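Local atomic coordinates of methyltransferase (Pectobacterium atrosepticum SCRI1043, PDB entry 2P7I), a protein that probably transfers a methyl group from S-adenosylmethionine to a substrate not yet identified, as a member of the SAM-dependent methyltransferase family. Residues B[27-32]-B[237-242]; B[35-40]-B[108-113]. All coordinates share one frame; numbering follows the deposited sequence. Where two conformers were deposited one is given.

Contact 1. Residues B[27-32]-B[237-242]; sequences DVMHPF and CASIFL
Met29, deposited as selenomethionine, reaches from helix 24-37 to the corner at Ala238 and Ser239, and it is the one residue of 27-32 that touches 237-242. Its CB points toward that corner. The first torsion (chi1 -69°) swings CG away from the carbonyl, and two further turns (chi2 -58°, chi3 -64°) give a curled rather than extended side chain. The selenium is the first atom to make contact, with SE 3.9 Å from Ala238 CB. The terminal methyl rests against both corner residues. Met29 CE is 3.8 Å from Ala238 CB. From Ser239 OG, Met29 CE is 3.7 Å away. No hydrogen bond spans the segments; the contact is van der Waals, and the methyl touches a hydroxyl oxygen without bonding to it. That oxygen has its polar partner elsewhere, in His111 NE2. The CA atoms of Met29 and Ala238 remain 8.4 Å apart, hence side chains alone bridge the gap, burying 97 Å² in total. Ile199 and Phe200 of strand 192-201 also touch Met29. The arrangement seats an N-terminal helix on the antiparallel strand 237-245 of a seven-stranded sheet ordered 3-2-1-4-5-7-6, the hallmark of the Rossmann-like class I methyltransferase fold.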
loop_
_atom_site.group_PDB
_atom_site.type_symbol
_atom_site.label_atom_id
_atom_site.label_comp_id
_atom_site.label_asym_id
_atom_site.label_seq_id
_atom_site.Cartn_x
_atom_site.Cartn_y
_atom_site.Cartn_z
ATOM N N ASP B 27 13.311 -3.677 -23.533
ATOM C CA ASP B 27 13.128 -5.116 -23.530
ATOM C C ASP B 27 12.106 -5.595 -22.529
ATOM O O ASP B 27 11.494 -6.633 -22.733
ATOM C CB ASP B 27 14.463 -5.817 -23.277
ATOM C CG ASP B 27 15.460 -5.559 -24.393
ATOM O OD1 ASP B 27 15.085 -5.786 -25.555
ATOM O OD2 ASP B 27 16.578 -5.092 -24.113
ATOM N N VAL B 28 11.909 -4.847 -21.458
ATOM C CA VAL B 28 10.986 -5.279 -20.413
ATOM C C VAL B 28 9.750 -4.376 -20.412
ATOM O O VAL B 28 8.608 -4.855 -20.533
ATOM C CB VAL B 28 11.656 -5.340 -19.017
ATOM C CG1 VAL B 28 10.608 -5.568 -17.935
ATOM C CG2 VAL B 28 12.718 -6.433 -18.957
HETATM N N MSE B 29 9.953 -3.069 -20.328
HETATM C CA MSE B 29 8.815 -2.192 -20.160
HETATM C C MSE B 29 7.927 -2.039 -21.398
HETATM O O MSE B 29 6.697 -1.964 -21.266
HETATM C CB MSE B 29 9.286 -0.835 -19.665
HETATM C CG MSE B 29 9.837 -0.792 -18.247
HETATM SE SE MSE B 29 8.578 -1.411 -16.959
HETATM C CE MSE B 29 7.318 -0.003 -17.269
ATOM N N HIS B 30 8.520 -1.934 -22.593
ATOM C CA HIS B 30 7.714 -1.801 -23.819
ATOM C C HIS B 30 6.717 -2.953 -23.994
ATOM O O HIS B 30 5.545 -2.721 -24.206
ATOM C CB HIS B 30 8.584 -1.631 -25.057
ATOM C CG HIS B 30 9.180 -0.269 -25.206
ATOM N ND1 HIS B 30 9.878 0.112 -26.330
ATOM C CD2 HIS B 30 9.182 0.807 -24.384
ATOM C CE1 HIS B 30 10.277 1.361 -26.202
ATOM N NE2 HIS B 30 9.874 1.805 -25.030
ATOM N N PRO B 31 7.178 -4.206 -23.910
ATOM C CA PRO B 31 6.192 -5.290 -24.012
ATOM C C PRO B 31 5.078 -5.321 -22.944
ATOM O O PRO B 31 3.936 -5.614 -23.274
ATOM C CB PRO B 31 7.060 -6.574 -23.997
ATOM C CG PRO B 31 8.403 -6.159 -23.561
ATOM C CD PRO B 31 8.563 -4.699 -23.875
ATOM N N PHE B 32 5.397 -5.013 -21.700
ATOM C CA PHE B 32 4.392 -4.955 -20.644
ATOM C C PHE B 32 3.445 -3.792 -20.860
ATOM O O PHE B 32 2.276 -3.899 -20.530
ATOM C CB PHE B 32 5.042 -4.896 -19.257
ATOM C CG PHE B 32 5.593 -6.212 -18.797
ATOM C CD1 PHE B 32 4.823 -7.367 -18.865
ATOM C CD2 PHE B 32 6.866 -6.305 -18.287
ATOM C CE1 PHE B 32 5.306 -8.588 -18.442
ATOM C CE2 PHE B 32 7.362 -7.556 -17.864
ATOM C CZ PHE B 32 6.570 -8.686 -17.949
ATOM N N CYS B 237 4.587 1.096 -9.006
ATOM C CA CYS B 237 5.067 0.540 -10.263
ATOM C C CYS B 237 6.085 1.449 -10.922
ATOM O O CYS B 237 6.189 2.628 -10.567
ATOM C CB CYS B 237 3.875 0.301 -11.224
ATOM S SG CYS B 237 2.820 -1.047 -10.690
ATOM N N ALA B 238 6.802 0.896 -11.904
ATOM C CA ALA B 238 7.801 1.623 -12.718
ATOM C C ALA B 238 7.143 2.812 -13.416
ATOM O O ALA B 238 7.662 3.939 -13.388
ATOM C CB ALA B 238 8.394 0.697 -13.724
ATOM N N SER B 239 5.975 2.566 -14.008
ATOM C CA SER B 239 5.264 3.580 -14.798
ATOM C C SER B 239 3.828 3.532 -14.384
ATOM O O SER B 239 3.306 2.511 -14.018
ATOM C CB SER B 239 5.377 3.321 -16.303
ATOM O OG SER B 239 6.693 3.607 -16.744
ATOM N N ILE B 240 3.159 4.676 -14.436
ATOM C CA ILE B 240 1.758 4.714 -14.109
ATOM C C ILE B 240 1.001 5.032 -15.400
ATOM O O ILE B 240 1.560 5.646 -16.349
ATOM C CB ILE B 240 1.476 5.799 -13.027
ATOM C CG1 ILE B 240 2.314 7.068 -13.300
ATOM C CG2 ILE B 240 1.802 5.259 -11.624
ATOM C CD1 ILE B 240 1.997 8.231 -12.346
ATOM N N PHE B 241 -0.259 4.634 -15.406
ATOM C CA PHE B 241 -1.041 4.487 -16.618
ATOM C C PHE B 241 -2.432 4.974 -16.307
ATOM O O PHE B 241 -3.136 4.425 -15.440
ATOM C CB PHE B 241 -1.005 2.994 -17.057
ATOM C CG PHE B 241 -2.001 2.595 -18.128
ATOM C CD1 PHE B 241 -2.405 3.471 -19.138
ATOM C CD2 PHE B 241 -2.499 1.304 -18.150
ATOM C CE1 PHE B 241 -3.349 3.065 -20.091
ATOM C CE2 PHE B 241 -3.404 0.891 -19.133
ATOM C CZ PHE B 241 -3.865 1.779 -20.074
ATOM N N LEU B 242 -2.805 6.057 -16.970
ATOM C CA LEU B 242 -4.167 6.506 -17.025
ATOM C C LEU B 242 -4.828 6.229 -18.394
ATOM O O LEU B 242 -4.322 6.618 -19.425
ATOM C CB LEU B 242 -4.272 8.011 -16.719
ATOM C CG LEU B 242 -3.778 8.555 -15.365
ATOM C CD1 LEU B 242 -4.228 10.080 -15.320
ATOM C CD2 LEU B 242 -4.364 7.807 -14.223
#

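Contact 2. Residues B[35-40]-B[108-113]; sequences RAFTPF and VLTHVL
Phe37, on helix 24-37, brings its ring edge to Thr110, the last residue of strand 104-110, and the tight part of the contact lies here. The ring's far edge meets a methyl group: Thr110 CG2 sits near the ring plane, 3.3 Å from Phe37 CZ and 3.8 Å from Phe37 CE2. Since Thr110 was deposited in two conformers, the shorter of these values is doubtful as a measure of crowding. A chi2 of -6° sets the rotation of the ring, turning the edge that carries CE2 and CZ to Thr110 CG2. Packing relaxes toward Val108, whose CG1 approaches Phe37 CE2 obliquely at 4.2 Å. Elsewhere around the ring, Phe56 of helix 55-60, Phe138 and Val140 of strand 135-142, and Phe241 complete an apolar surround.

The looser side begins with the other branch of Thr110. In the given conformer, chi1 of 53° turns the hydroxyl away from the ring, and Thr110 OG1 is 5.4 Å from Phe37 CZ. Thr110 is partly exposed, and a bound Tris molecule, probably from the crystallisation liquor, lies about 3 Å from its side chain; His111 O makes a weak hydrogen bond to the same molecule. Across the segments there is no hydrogen bond, and the summed buried surface is 100 Å². The threonine methyl thus extends the aromatic core, while the residue also lies beside the bound Tris, which may mark a pocket. Such chemistry implies that between these two segments the coupling is apolar, whereas polar groups at the strand end bond outside this contact, His111 NE2 to Ser239 OG and His111 O weakly to the Tris.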
loop_
_atom_site.group_PDB
_atom_site.type_symbol
_atom_site.label_atom_id
_atom_site.label_comp_id
_atom_site.label_asym_id
_atom_site.label_seq_id
_atom_site.Cartn_x
_atom_site.Cartn_y
_atom_site.Cartn_z
ATOM N N ARG B 35 1.008 -5.129 -23.334
ATOM C CA ARG B 35 0.112 -6.003 -22.545
ATOM C C ARG B 35 -0.944 -5.178 -21.777
ATOM O O ARG B 35 -2.118 -5.491 -21.806
ATOM C CB ARG B 35 0.898 -6.918 -21.569
ATOM C CG ARG B 35 0.997 -8.409 -21.976
ATOM C CD ARG B 35 1.754 -9.291 -20.900
ATOM N NE ARG B 35 0.919 -9.962 -19.867
ATOM C CZ ARG B 35 1.406 -10.765 -18.899
ATOM N NH1 ARG B 35 2.713 -10.974 -18.797
ATOM N NH2 ARG B 35 0.607 -11.347 -17.998
ATOM N N ALA B 36 -0.497 -4.152 -21.065
ATOM C CA ALA B 36 -1.361 -3.308 -20.242
ATOM C C ALA B 36 -2.449 -2.625 -21.075
ATOM O O ALA B 36 -3.577 -2.448 -20.628
ATOM C CB ALA B 36 -0.505 -2.268 -19.523
ATOM N N PHE B 37 -2.085 -2.220 -22.279
ATOM C CA PHE B 37 -3.011 -1.491 -23.163
ATOM C C PHE B 37 -4.041 -2.392 -23.846
ATOM O O PHE B 37 -5.150 -1.963 -24.152
ATOM C CB PHE B 37 -2.227 -0.822 -24.290
ATOM C CG PHE B 37 -1.280 0.278 -23.866
ATOM C CD1 PHE B 37 -1.216 0.754 -22.566
ATOM C CD2 PHE B 37 -0.459 0.873 -24.830
ATOM C CE1 PHE B 37 -0.352 1.780 -22.215
ATOM C CE2 PHE B 37 0.413 1.926 -24.498
ATOM C CZ PHE B 37 0.486 2.362 -23.194
ATOM N N THR B 38 -3.645 -3.631 -24.117
ATOM C CA THR B 38 -4.386 -4.511 -25.028
ATOM C C THR B 38 -5.880 -4.660 -24.722
ATOM O O THR B 38 -6.692 -4.535 -25.624
ATOM C CB THR B 38 -3.698 -5.871 -25.160
ATOM O OG1 THR B 38 -2.457 -5.678 -25.856
ATOM C CG2 THR B 38 -4.557 -6.839 -25.976
ATOM N N PRO B 39 -6.260 -4.885 -23.455
ATOM C CA PRO B 39 -7.674 -5.039 -23.163
ATOM C C PRO B 39 -8.535 -3.791 -23.436
ATOM O O PRO B 39 -9.763 -3.894 -23.524
ATOM C CB PRO B 39 -7.706 -5.355 -21.665
ATOM C CG PRO B 39 -6.331 -5.630 -21.276
ATOM C CD PRO B 39 -5.420 -5.024 -22.259
ATOM N N PHE B 40 -7.898 -2.633 -23.530
ATOM C CA PHE B 40 -8.601 -1.369 -23.693
ATOM C C PHE B 40 -8.637 -0.828 -25.109
ATOM O O PHE B 40 -9.377 0.134 -25.369
ATOM C CB PHE B 40 -7.948 -0.289 -22.823
ATOM C CG PHE B 40 -7.912 -0.617 -21.360
ATOM C CD1 PHE B 40 -9.097 -0.755 -20.660
ATOM C CD2 PHE B 40 -6.698 -0.753 -20.672
ATOM C CE1 PHE B 40 -9.097 -1.019 -19.295
ATOM C CE2 PHE B 40 -6.682 -1.019 -19.323
ATOM C CZ PHE B 40 -7.876 -1.152 -18.627
ATOM N N VAL B 108 -1.693 7.140 -28.220
ATOM C CA VAL B 108 -0.675 6.646 -27.307
ATOM C C VAL B 108 0.261 7.787 -26.958
ATOM O O VAL B 108 0.813 8.427 -27.852
ATOM C CB VAL B 108 0.120 5.447 -27.902
ATOM C CG1 VAL B 108 1.368 5.143 -27.033
ATOM C CG2 VAL B 108 -0.781 4.217 -28.032
ATOM N N LEU B 109 0.378 8.070 -25.646
ATOM C CA LEU B 109 1.352 9.056 -25.145
ATOM C C LEU B 109 2.136 8.458 -23.980
ATOM O O LEU B 109 1.747 8.568 -22.803
ATOM C CB LEU B 109 0.662 10.375 -24.764
ATOM C CG LEU B 109 1.527 11.607 -24.530
ATOM C CD1 LEU B 109 2.199 12.192 -25.815
ATOM C CD2 LEU B 109 0.703 12.692 -23.771
ATOM N N THR B 110 3.194 7.729 -24.334
ATOM C CA THR B 110 3.969 6.974 -23.344
ATOM C C THR B 110 5.336 7.571 -23.188
ATOM O O THR B 110 6.083 7.690 -24.167
ATOM C CB THR B 110 4.116 5.457 -23.667
ATOM O OG1 THR B 110 4.632 5.254 -24.995
ATOM C CG2 THR B 110 2.782 4.770 -23.522
ATOM N N HIS B 111 5.640 7.950 -21.949
ATOM C CA HIS B 111 6.903 8.581 -21.601
ATOM C C HIS B 111 7.249 9.767 -22.474
ATOM O O HIS B 111 8.379 9.944 -22.912
ATOM C CB HIS B 111 8.028 7.539 -21.609
ATOM C CG HIS B 111 7.895 6.525 -20.515
ATOM N ND1 HIS B 111 8.981 5.943 -19.907
ATOM C CD2 HIS B 111 6.809 6.069 -19.847
ATOM C CE1 HIS B 111 8.567 5.115 -18.963
ATOM N NE2 HIS B 111 7.252 5.187 -18.890
ATOM N N VAL B 112 6.262 10.619 -22.688
ATOM C CA VAL B 112 6.440 11.858 -23.429
ATOM C C VAL B 112 5.978 13.082 -22.591
ATOM O O VAL B 112 6.641 14.124 -22.626
ATOM C CB VAL B 112 5.623 11.821 -24.752
ATOM C CG1 VAL B 112 5.578 13.201 -25.429
ATOM C CG2 VAL B 112 6.119 10.697 -25.691
ATOM N N LEU B 113 4.865 12.960 -21.839
ATOM C CA LEU B 113 4.261 14.138 -21.147
ATOM C C LEU B 113 5.220 14.859 -20.176
ATOM O O LEU B 113 5.175 16.097 -20.027
ATOM C CB LEU B 113 2.952 13.777 -20.439
ATOM C CG LEU B 113 2.148 14.975 -19.947
ATOM C CD1 LEU B 113 1.575 15.769 -21.125
ATOM C CD2 LEU B 113 1.074 14.498 -18.923
#

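Contact 2 is nested along the chain inside the loop closed by contact 1, and their centres are 8 Å apart. Both start from helix 24-37 and reach the same sheet, at strands 237-245 and 104-110. Ser239 OG and His111 NE2, 2.7 Å apart in a probable hydrogen bond, join them by a polar link. By apolar packing, Phe241 CZ lies 3.8 Å from Phe37 CD1, and Phe241 CE2 is likewise 3.8 Å from Phe40 CE2. The Tris molecule beside Thr110 and His111 may mark a pocket at the end of strand 104-110; in class I methyltransferases the cofactor site lies near this end of the sheet, so its position is consistent with the active-site region.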